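PDB 5IM3: ribonucleoside-diphosphate reductase from Pseudomonas aeruginosa, which probably supplies the precursors for DNA synthesis by reducing ribonucleoside diphosphates to deoxyribonucleotides, with thioredoxin as reductant, and binds the allosteric nucleotide dATP. Local coordinates for residues G329-R340 with R632-I640; H655-M663 with R762-T772. One frame throughout, in Å; residues are numbered along the deposited sequence.

Contact 1: residues G329-R340 with R632-I640; sequences GLAIEEKDREAR and RMLDNVIDI
Leu330 and Asn636, the latter on helix 620-640, bring their CA atoms to 6.2 Å, and from there the chain turns through a type I beta turn, Ala331 to Glu334, beside the second helix before entering helix 337-349. Asn636 reaches into this connection with its amide. Its ND2 donates to the backbone Leu330 O at 2.8 Å and to Glu334 OE2 at 2.9 Å, both acceptors lying close to the amide plane, so two bonds fix the rotation of the group; Arg707 NH2 bonds to both Asn636 OD1 and Glu334 OE2. Glu334, bent at chi2 (-85°), brings its carboxylate to the edge of the Arg632 guanidinium, whose chain is extended from CG to NE. The salt bridge is side-on and nearly coplanar, the planes 16° apart: Arg632 NH2 meets the syn lone pair of Glu334 OE1 at 2.8 Å, while NE reaches OE2 at 2.9 Å with a more bent bond. Asn636 ND2 and Arg632 NE approach OE2 from opposite faces of the carboxylate. These bonds join the all-alpha region of the reductase, which holds 329-340, to a helix of its ten-stranded alpha-beta barrel. The guanidinium of Arg340 lies flat on that of Arg632, CZ over CZ at 3.4 Å with planes 17° apart. Such a like-charged stack is probably eased by the carboxylates around it, since Glu334 and Glu706 both pair with Arg632 and Glu343 pairs with Arg340. Apolar contacts flank the polar centre. Leu330 splits its two methyls, CD1 against Met633 CE at 3.6 Å and CD2 alongside Val637 CG2. At the middle of the turn, Ile640 CD1 packs against Ile332 CG1 at 3.7 Å and also touches the carboxylate end of Glu333.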
loop_
_atom_site.group_PDB
_atom_site.type_symbol
_atom_site.label_atom_id
_atom_site.label_comp_id
_atom_site.label_asym_id
_atom_site.label_seq_id
_atom_site.Cartn_x
_atom_site.Cartn_y
_atom_site.Cartn_z
ATOM N N GLY A 329 -11.211 -48.776 37.002
ATOM C CA GLY A 329 -10.724 -47.633 37.754
ATOM C C GLY A 329 -11.829 -46.684 38.164
ATOM O O GLY A 329 -11.768 -46.080 39.238
ATOM N N LEU A 330 -12.854 -46.542 37.328
ATOM C CA LEU A 330 -13.992 -45.694 37.652
ATOM C C LEU A 330 -14.982 -46.356 38.599
ATOM O O LEU A 330 -15.884 -45.670 39.093
ATOM C CB LEU A 330 -14.713 -45.282 36.363
ATOM C CG LEU A 330 -13.934 -44.328 35.450
ATOM C CD1 LEU A 330 -14.699 -44.092 34.156
ATOM C CD2 LEU A 330 -13.648 -43.005 36.156
ATOM N N ALA A 331 -14.832 -47.655 38.874
ATOM C CA ALA A 331 -15.764 -48.384 39.726
ATOM C C ALA A 331 -15.119 -48.948 40.989
ATOM O O ALA A 331 -15.739 -49.782 41.663
ATOM C CB ALA A 331 -16.417 -49.520 38.932
ATOM N N ILE A 332 -13.903 -48.521 41.341
ATOM C CA ILE A 332 -13.224 -49.083 42.504
ATOM C C ILE A 332 -13.932 -48.779 43.817
ATOM O O ILE A 332 -13.540 -49.320 44.853
ATOM C CB ILE A 332 -11.764 -48.586 42.610
ATOM C CG1 ILE A 332 -11.710 -47.058 42.604
ATOM C CG2 ILE A 332 -10.919 -49.150 41.493
ATOM C CD1 ILE A 332 -10.351 -46.506 42.986
ATOM N N GLU A 333 -14.949 -47.920 43.812
ATOM C CA GLU A 333 -15.671 -47.583 45.035
ATOM C C GLU A 333 -17.168 -47.831 44.919
ATOM O O GLU A 333 -17.920 -47.456 45.825
ATOM C CB GLU A 333 -15.408 -46.124 45.423
ATOM C CG GLU A 333 -13.966 -45.864 45.824
ATOM C CD GLU A 333 -13.751 -44.470 46.375
ATOM O OE1 GLU A 333 -14.729 -43.864 46.864
ATOM O OE2 GLU A 333 -12.601 -43.982 46.317
ATOM N N GLU A 334 -17.618 -48.458 43.836
ATOM C CA GLU A 334 -19.014 -48.846 43.713
ATOM C C GLU A 334 -19.327 -50.016 44.639
ATOM O O GLU A 334 -18.458 -50.826 44.970
ATOM C CB GLU A 334 -19.328 -49.231 42.267
ATOM C CG GLU A 334 -19.290 -48.073 41.283
ATOM C CD GLU A 334 -20.602 -47.318 41.227
ATOM O OE1 GLU A 334 -21.485 -47.593 42.064
ATOM O OE2 GLU A 334 -20.756 -46.458 40.337
ATOM N N LYS A 335 -20.591 -50.099 45.061
ATOM C CA LYS A 335 -21.029 -51.241 45.858
ATOM C C LYS A 335 -20.951 -52.531 45.051
ATOM O O LYS A 335 -20.460 -53.555 45.539
ATOM C CB LYS A 335 -22.454 -51.015 46.364
ATOM C CG LYS A 335 -22.624 -49.781 47.233
ATOM C CD LYS A 335 -24.072 -49.613 47.672
ATOM C CE LYS A 335 -24.265 -48.344 48.486
ATOM N NZ LYS A 335 -23.484 -48.372 49.753
ATOM N N ASP A 336 -21.448 -52.502 43.813
ATOM C CA ASP A 336 -21.390 -53.653 42.913
ATOM C C ASP A 336 -20.265 -53.412 41.910
ATOM O O ASP A 336 -20.486 -53.061 40.751
ATOM C CB ASP A 336 -22.734 -53.866 42.224
ATOM C CG ASP A 336 -23.869 -54.070 43.208
ATOM O OD1 ASP A 336 -24.118 -55.230 43.604
ATOM O OD2 ASP A 336 -24.515 -53.068 43.582
ATOM N N ARG A 337 -19.033 -53.607 42.386
ATOM C CA ARG A 337 -17.836 -53.389 41.578
ATOM C C ARG A 337 -17.968 -53.938 40.161
ATOM O O ARG A 337 -17.752 -53.222 39.179
ATOM C CB ARG A 337 -16.635 -54.040 42.267
ATOM C CG ARG A 337 -15.820 -53.121 43.154
ATOM C CD ARG A 337 -14.628 -53.880 43.717
ATOM N NE ARG A 337 -13.515 -53.002 44.077
ATOM C CZ ARG A 337 -13.262 -52.561 45.306
ATOM N NH1 ARG A 337 -14.041 -52.909 46.327
ATOM N NH2 ARG A 337 -12.218 -51.773 45.518
ATOM N N GLU A 338 -18.307 -55.224 40.042
ATOM C CA GLU A 338 -18.290 -55.881 38.738
ATOM C C GLU A 338 -19.434 -55.396 37.857
ATOM O O GLU A 338 -19.229 -55.076 36.680
ATOM C CB GLU A 338 -18.350 -57.399 38.917
ATOM C CG GLU A 338 -17.059 -58.020 39.443
ATOM C CD GLU A 338 -16.818 -57.745 40.917
ATOM O OE1 GLU A 338 -17.795 -57.459 41.642
ATOM O OE2 GLU A 338 -15.647 -57.816 41.349
ATOM N N ALA A 339 -20.650 -55.339 38.406
ATOM C CA ALA A 339 -21.801 -54.906 37.620
ATOM C C ALA A 339 -21.582 -53.508 37.047
ATOM O O ALA A 339 -21.844 -53.261 35.864
ATOM C CB ALA A 339 -23.063 -54.948 38.481
ATOM N N ARG A 340 -21.099 -52.577 37.870
ATOM C CA ARG A 340 -20.845 -51.223 37.383
ATOM C C ARG A 340 -19.655 -51.186 36.433
ATOM O O ARG A 340 -19.673 -50.451 35.439
ATOM C CB ARG A 340 -20.627 -50.272 38.561
ATOM C CG ARG A 340 -21.836 -50.138 39.478
ATOM C CD ARG A 340 -23.051 -49.601 38.733
ATOM N NE ARG A 340 -24.216 -49.471 39.598
ATOM C CZ ARG A 340 -25.408 -49.049 39.186
ATOM N NH1 ARG A 340 -25.593 -48.701 37.919
ATOM N NH2 ARG A 340 -26.418 -48.971 40.044
ATOM N N ARG A 632 -23.251 -41.013 35.750
ATOM C CA ARG A 632 -22.751 -41.776 36.887
ATOM C C ARG A 632 -21.232 -41.879 36.847
ATOM O O ARG A 632 -20.555 -41.654 37.857
ATOM C CB ARG A 632 -23.378 -43.169 36.913
ATOM C CG ARG A 632 -23.037 -43.959 38.168
ATOM C CD ARG A 632 -23.601 -45.373 38.123
ATOM N NE ARG A 632 -23.423 -46.066 39.395
ATOM C CZ ARG A 632 -24.294 -46.028 40.399
ATOM N NH1 ARG A 632 -25.417 -45.330 40.289
ATOM N NH2 ARG A 632 -24.040 -46.692 41.521
ATOM N N MET A 633 -20.676 -42.220 35.682
ATOM C CA MET A 633 -19.225 -42.295 35.550
ATOM C C MET A 633 -18.573 -40.962 35.896
ATOM O O MET A 633 -17.530 -40.926 36.561
ATOM C CB MET A 633 -18.853 -42.720 34.131
ATOM C CG MET A 633 -19.339 -44.116 33.776
ATOM S SD MET A 633 -19.147 -44.514 32.031
ATOM C CE MET A 633 -17.368 -44.487 31.844
ATOM N N LEU A 634 -19.176 -39.852 35.462
ATOM C CA LEU A 634 -18.606 -38.543 35.767
ATOM C C LEU A 634 -18.708 -38.233 37.255
ATOM O O LEU A 634 -17.793 -37.638 37.834
ATOM C CB LEU A 634 -19.297 -37.458 34.941
ATOM C CG LEU A 634 -18.960 -37.434 33.447
ATOM C CD1 LEU A 634 -19.751 -36.347 32.728
ATOM C CD2 LEU A 634 -17.464 -37.236 33.216
ATOM N N ASP A 635 -19.808 -38.633 37.895
ATOM C CA ASP A 635 -19.919 -38.427 39.333
ATOM C C ASP A 635 -18.879 -39.253 40.079
ATOM O O ASP A 635 -18.330 -38.804 41.092
ATOM C CB ASP A 635 -21.328 -38.769 39.812
ATOM C CG ASP A 635 -21.646 -38.157 41.167
ATOM O OD1 ASP A 635 -21.433 -36.938 41.334
ATOM O OD2 ASP A 635 -22.098 -38.890 42.069
ATOM N N ASN A 636 -18.586 -40.460 39.584
ATOM C CA ASN A 636 -17.536 -41.275 40.185
ATOM C C ASN A 636 -16.178 -40.594 40.070
ATOM O O ASN A 636 -15.353 -40.678 40.988
ATOM C CB ASN A 636 -17.491 -42.650 39.521
ATOM C CG ASN A 636 -18.637 -43.547 39.945
ATOM O OD1 ASN A 636 -19.641 -43.085 40.488
ATOM N ND2 ASN A 636 -18.488 -44.842 39.703
ATOM N N VAL A 637 -15.925 -39.920 38.945
ATOM C CA VAL A 637 -14.638 -39.260 38.739
ATOM C C VAL A 637 -14.305 -38.356 39.919
ATOM O O VAL A 637 -13.144 -38.241 40.326
ATOM C CB VAL A 637 -14.647 -38.479 37.411
ATOM C CG1 VAL A 637 -13.528 -37.441 37.380
ATOM C CG2 VAL A 637 -14.512 -39.434 36.240
ATOM N N ILE A 638 -15.323 -37.704 40.486
ATOM C CA ILE A 638 -15.102 -36.757 41.575
ATOM C C ILE A 638 -14.470 -37.452 42.773
ATOM O O ILE A 638 -13.541 -36.927 43.399
ATOM C CB ILE A 638 -16.430 -36.078 41.960
ATOM C CG1 ILE A 638 -17.124 -35.520 40.703
ATOM C CG2 ILE A 638 -16.192 -35.022 43.042
ATOM C CD1 ILE A 638 -17.279 -34.037 40.666
ATOM N N ASP A 639 -14.971 -38.638 43.119
ATOM C CA ASP A 639 -14.502 -39.343 44.305
ATOM C C ASP A 639 -13.155 -40.018 44.085
ATOM O O ASP A 639 -12.349 -40.094 45.018
ATOM C CB ASP A 639 -15.532 -40.388 44.731
ATOM C CG ASP A 639 -16.888 -39.784 45.032
ATOM O OD1 ASP A 639 -16.939 -38.630 45.502
ATOM O OD2 ASP A 639 -17.905 -40.469 44.798
ATOM N N ILE A 640 -12.898 -40.515 42.875
ATOM C CA ILE A 640 -11.668 -41.259 42.621
ATOM C C ILE A 640 -10.499 -40.318 42.369
ATOM O O ILE A 640 -9.347 -40.659 42.660
ATOM C CB ILE A 640 -11.868 -42.219 41.435
ATOM C CG1 ILE A 640 -13.156 -43.034 41.611
ATOM C CG2 ILE A 640 -10.671 -43.138 41.288
ATOM C CD1 ILE A 640 -13.277 -43.720 42.956
#

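Contact 2: residues H655-M663 with R762-T772; sequences HRPVGLGIM and RNSNIMAIAPT
The guanidinium of Arg656 carries Arg762 NH2 over the centre of one face, 3.1 Å from Arg656 CZ, while Arg656 NE sits over a face of the Arg762 guanidinium, displaced toward its rim. Their planes are 28° apart, so the two groups overlap at a tilt. Asp635 offers one carboxylate oxygen to each arginine, and Asp639 adds a salt bridge to Arg656; this negative charge probably offsets the closeness of the two cations. The pair lies just ahead of strand 659-663 of the ten-stranded alpha-beta barrel, which hydrogen-bonds to strand 600-608 and is accompanied here by the irregular chain 762-772. Where helix 646-655 ends, His655 O accepts two bonds from Ser764: the backbone N approaches almost in line with the carbonyl, whereas OG, set between the backbone N and carbonyl carbon of its own residue (chi1 59°), comes in above the carbonyl plane at 2.9 Å. Asn763 ND2 donates to Arg656 O at 3.0 Å with the acceptor in its amide plane, while Asn763 OD1 is held by Ser700. Farther along, backbone bonds take over: Val658 N to Asn765 O, Leu660 N to Ile766 O at 2.7 Å, and Ala768 N back to Leu660 O at 3.2 Å. With a single bridge, between Leu660 and Met767, the pairing stays local, and 762-772 forms no regular strand of its own. Close backbone approach continues at Gly661, whose CA is 3.1 Å from Ala768 O. Next, Ile769 CD1 lies against Ile662 CG1 at 3.8 Å, and Met663 CB and SD border Thr772. One water bridges the two backbones, donating to Ile662 O and to Ala770 O, the latter at 2.7 Å.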
loop_
_atom_site.group_PDB
_atom_site.type_symbol
_atom_site.label_atom_id
_atom_site.label_comp_id
_atom_site.label_asym_id
_atom_site.label_seq_id
_atom_site.Cartn_x
_atom_site.Cartn_y
_atom_site.Cartn_z
ATOM N N HIS A 655 -19.630 -29.205 45.624
ATOM C CA HIS A 655 -20.600 -28.881 44.586
ATOM C C HIS A 655 -20.773 -29.966 43.536
ATOM O O HIS A 655 -21.804 -29.983 42.857
ATOM C CB HIS A 655 -20.193 -27.579 43.880
ATOM C CG HIS A 655 -19.779 -26.490 44.819
ATOM N ND1 HIS A 655 -20.605 -26.012 45.813
ATOM C CD2 HIS A 655 -18.624 -25.789 44.919
ATOM C CE1 HIS A 655 -19.978 -25.062 46.485
ATOM N NE2 HIS A 655 -18.774 -24.908 45.961
ATOM N N ARG A 656 -19.794 -30.847 43.376
ATOM C CA ARG A 656 -19.874 -31.972 42.451
ATOM C C ARG A 656 -20.352 -31.565 41.056
ATOM O O ARG A 656 -21.328 -32.122 40.540
ATOM C CB ARG A 656 -20.769 -33.068 43.015
ATOM C CG ARG A 656 -20.452 -33.487 44.451
ATOM C CD ARG A 656 -21.145 -34.802 44.806
ATOM N NE ARG A 656 -20.603 -35.908 44.019
ATOM C CZ ARG A 656 -19.568 -36.657 44.392
ATOM N NH1 ARG A 656 -18.963 -36.441 45.553
ATOM N NH2 ARG A 656 -19.138 -37.632 43.604
ATOM N N PRO A 657 -19.684 -30.612 40.410
ATOM C CA PRO A 657 -20.006 -30.324 39.012
ATOM C C PRO A 657 -19.382 -31.344 38.078
ATOM O O PRO A 657 -18.297 -31.873 38.326
ATOM C CB PRO A 657 -19.398 -28.935 38.791
ATOM C CG PRO A 657 -18.227 -28.911 39.705
ATOM C CD PRO A 657 -18.626 -29.717 40.919
ATOM N N VAL A 658 -20.097 -31.625 36.991
ATOM C CA VAL A 658 -19.582 -32.433 35.899
ATOM C C VAL A 658 -19.880 -31.696 34.602
ATOM O O VAL A 658 -20.634 -30.723 34.573
ATOM C CB VAL A 658 -20.181 -33.861 35.879
ATOM C CG1 VAL A 658 -19.876 -34.587 37.192
ATOM C CG2 VAL A 658 -21.682 -33.822 35.624
ATOM N N GLY A 659 -19.267 -32.172 33.521
ATOM C CA GLY A 659 -19.476 -31.580 32.213
ATOM C C GLY A 659 -19.642 -32.618 31.122
ATOM O O GLY A 659 -18.658 -33.064 30.528
ATOM N N LEU A 660 -20.885 -33.011 30.856
ATOM C CA LEU A 660 -21.193 -33.971 29.802
ATOM C C LEU A 660 -21.426 -33.221 28.496
ATOM O O LEU A 660 -22.343 -32.397 28.405
ATOM C CB LEU A 660 -22.423 -34.804 30.169
ATOM C CG LEU A 660 -22.872 -35.858 29.152
ATOM C CD1 LEU A 660 -21.854 -36.977 29.040
ATOM C CD2 LEU A 660 -24.236 -36.415 29.522
ATOM N N GLY A 661 -20.600 -33.508 27.487
ATOM C CA GLY A 661 -20.692 -32.877 26.197
ATOM C C GLY A 661 -21.148 -33.828 25.109
ATOM O O GLY A 661 -21.691 -34.911 25.371
ATOM N N ILE A 662 -20.920 -33.416 23.858
ATOM C CA ILE A 662 -21.293 -34.201 22.689
ATOM C C ILE A 662 -20.178 -34.135 21.653
ATOM O O ILE A 662 -19.353 -33.217 21.645
ATOM C CB ILE A 662 -22.619 -33.715 22.061
ATOM C CG1 ILE A 662 -22.532 -32.223 21.715
ATOM C CG2 ILE A 662 -23.782 -33.987 23.007
ATOM C CD1 ILE A 662 -23.687 -31.719 20.868
ATOM N N MET A 663 -20.173 -35.127 20.765
ATOM C CA MET A 663 -19.288 -35.130 19.610
ATOM C C MET A 663 -19.952 -35.914 18.488
ATOM O O MET A 663 -20.945 -36.618 18.692
ATOM C CB MET A 663 -17.906 -35.708 19.951
ATOM C CG MET A 663 -17.921 -37.103 20.551
ATOM S SD MET A 663 -16.248 -37.737 20.809
ATOM C CE MET A 663 -16.597 -39.323 21.556
ATOM N N ARG A 762 -27.703 -34.528 42.199
ATOM C CA ARG A 762 -26.386 -34.930 42.666
ATOM C C ARG A 762 -25.282 -33.973 42.242
ATOM O O ARG A 762 -24.203 -33.995 42.844
ATOM C CB ARG A 762 -26.079 -36.342 42.147
ATOM C CG ARG A 762 -24.716 -36.909 42.515
ATOM C CD ARG A 762 -24.534 -37.062 44.014
ATOM N NE ARG A 762 -23.280 -37.741 44.321
ATOM C CZ ARG A 762 -22.814 -37.940 45.547
ATOM N NH1 ARG A 762 -23.496 -37.505 46.598
ATOM N NH2 ARG A 762 -21.663 -38.574 45.721
ATOM N N ASN A 763 -25.524 -33.127 41.240
ATOM C CA ASN A 763 -24.463 -32.342 40.625
ATOM C C ASN A 763 -24.929 -30.911 40.389
ATOM O O ASN A 763 -26.025 -30.689 39.866
ATOM C CB ASN A 763 -24.030 -32.980 39.302
ATOM C CG ASN A 763 -23.731 -34.458 39.438
ATOM O OD1 ASN A 763 -24.565 -35.308 39.119
ATOM N ND2 ASN A 763 -22.533 -34.774 39.913
ATOM N N SER A 764 -24.085 -29.944 40.762
ATOM C CA SER A 764 -24.436 -28.535 40.600
ATOM C C SER A 764 -24.480 -28.132 39.133
ATOM O O SER A 764 -25.294 -27.285 38.748
ATOM C CB SER A 764 -23.437 -27.652 41.353
ATOM O OG SER A 764 -22.119 -27.852 40.872
ATOM N N ASN A 765 -23.608 -28.708 38.313
ATOM C CA ASN A 765 -23.602 -28.495 36.876
ATOM C C ASN A 765 -23.466 -29.851 36.200
ATOM O O ASN A 765 -22.799 -30.752 36.721
ATOM C CB ASN A 765 -22.458 -27.556 36.444
ATOM C CG ASN A 765 -22.693 -26.108 36.857
ATOM O OD1 ASN A 765 -23.173 -25.296 36.065
ATOM N ND2 ASN A 765 -22.346 -25.779 38.100
ATOM N N ILE A 766 -24.110 -29.999 35.040
ATOM C CA ILE A 766 -24.216 -31.283 34.355
ATOM C C ILE A 766 -23.503 -31.265 33.009
ATOM O O ILE A 766 -22.756 -32.190 32.678
ATOM C CB ILE A 766 -25.690 -31.703 34.171
ATOM C CG1 ILE A 766 -26.521 -31.469 35.437
ATOM C CG2 ILE A 766 -25.750 -33.169 33.773
ATOM C CD1 ILE A 766 -26.226 -32.422 36.546
ATOM N N MET A 767 -23.741 -30.230 32.205
ATOM C CA MET A 767 -23.423 -30.261 30.785
ATOM C C MET A 767 -22.425 -29.177 30.406
ATOM O O MET A 767 -22.480 -28.053 30.915
ATOM C CB MET A 767 -24.690 -30.092 29.958
ATOM C CG MET A 767 -25.769 -31.093 30.304
ATOM S SD MET A 767 -27.367 -30.568 29.689
ATOM C CE MET A 767 -27.120 -30.806 27.933
ATOM N N ALA A 768 -21.523 -29.533 29.495
ATOM C CA ALA A 768 -20.585 -28.594 28.896
ATOM C C ALA A 768 -20.015 -29.252 27.651
ATOM O O ALA A 768 -19.633 -30.425 27.695
ATOM C CB ALA A 768 -19.467 -28.220 29.874
ATOM N N ILE A 769 -19.971 -28.512 26.547
ATOM C CA ILE A 769 -19.465 -29.026 25.279
ATOM C C ILE A 769 -18.037 -28.519 25.129
ATOM O O ILE A 769 -17.804 -27.351 24.806
ATOM C CB ILE A 769 -20.347 -28.613 24.096
ATOM C CG1 ILE A 769 -21.768 -29.151 24.278
ATOM C CG2 ILE A 769 -19.756 -29.132 22.787
ATOM C CD1 ILE A 769 -22.743 -28.687 23.200
ATOM N N ALA A 770 -17.082 -29.404 25.355
ATOM C CA ALA A 770 -15.664 -29.119 25.271
ATOM C C ALA A 770 -15.087 -29.665 23.976
ATOM O O ALA A 770 -15.705 -30.507 23.316
ATOM C CB ALA A 770 -14.932 -29.743 26.463
ATOM N N PRO A 771 -13.903 -29.207 23.572
ATOM C CA PRO A 771 -13.236 -29.835 22.427
ATOM C C PRO A 771 -12.991 -31.311 22.702
ATOM O O PRO A 771 -12.880 -31.740 23.852
ATOM C CB PRO A 771 -11.923 -29.052 22.303
ATOM C CG PRO A 771 -12.206 -27.736 22.965
ATOM C CD PRO A 771 -13.140 -28.060 24.088
ATOM N N THR A 772 -12.916 -32.093 21.625
ATOM C CA THR A 772 -12.833 -33.549 21.718
ATOM C C THR A 772 -11.810 -34.087 20.731
ATOM O O THR A 772 -12.009 -35.146 20.126
ATOM C CB THR A 772 -14.190 -34.198 21.456
ATOM O OG1 THR A 772 -14.580 -33.949 20.100
ATOM C CG2 THR A 772 -15.253 -33.651 22.398
HETATM O O HOH W 1 -17.823 -32.037 24.113
#

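Overall arrangement
The two contacts lie on the same side of the chain's centre, their own centres about 17 Å apart, and helix 620-640 connects them. Contact 1 uses the face of this helix bearing Arg632, Asn636 and Ile640 to hold the all-alpha region; it is mostly buried but includes more exposed residues such as Glu333. Contact 2 is deeper, within the barrel, and all but one of its touching residues are buried. Accordingly, side-chain salt bridges and hydrogen bonds of the Asn636 amide dominate contact 1, backbone bonds contact 2. At their junction Asp635 OD1 probably hydrogen-bonds Asn763 ND2 (2.8 Å), and Ile638 CD1 packs on Pro657 O. The overlapping guanidinium pairs differ too, closely parallel in contact 1, more tilted in contact 2.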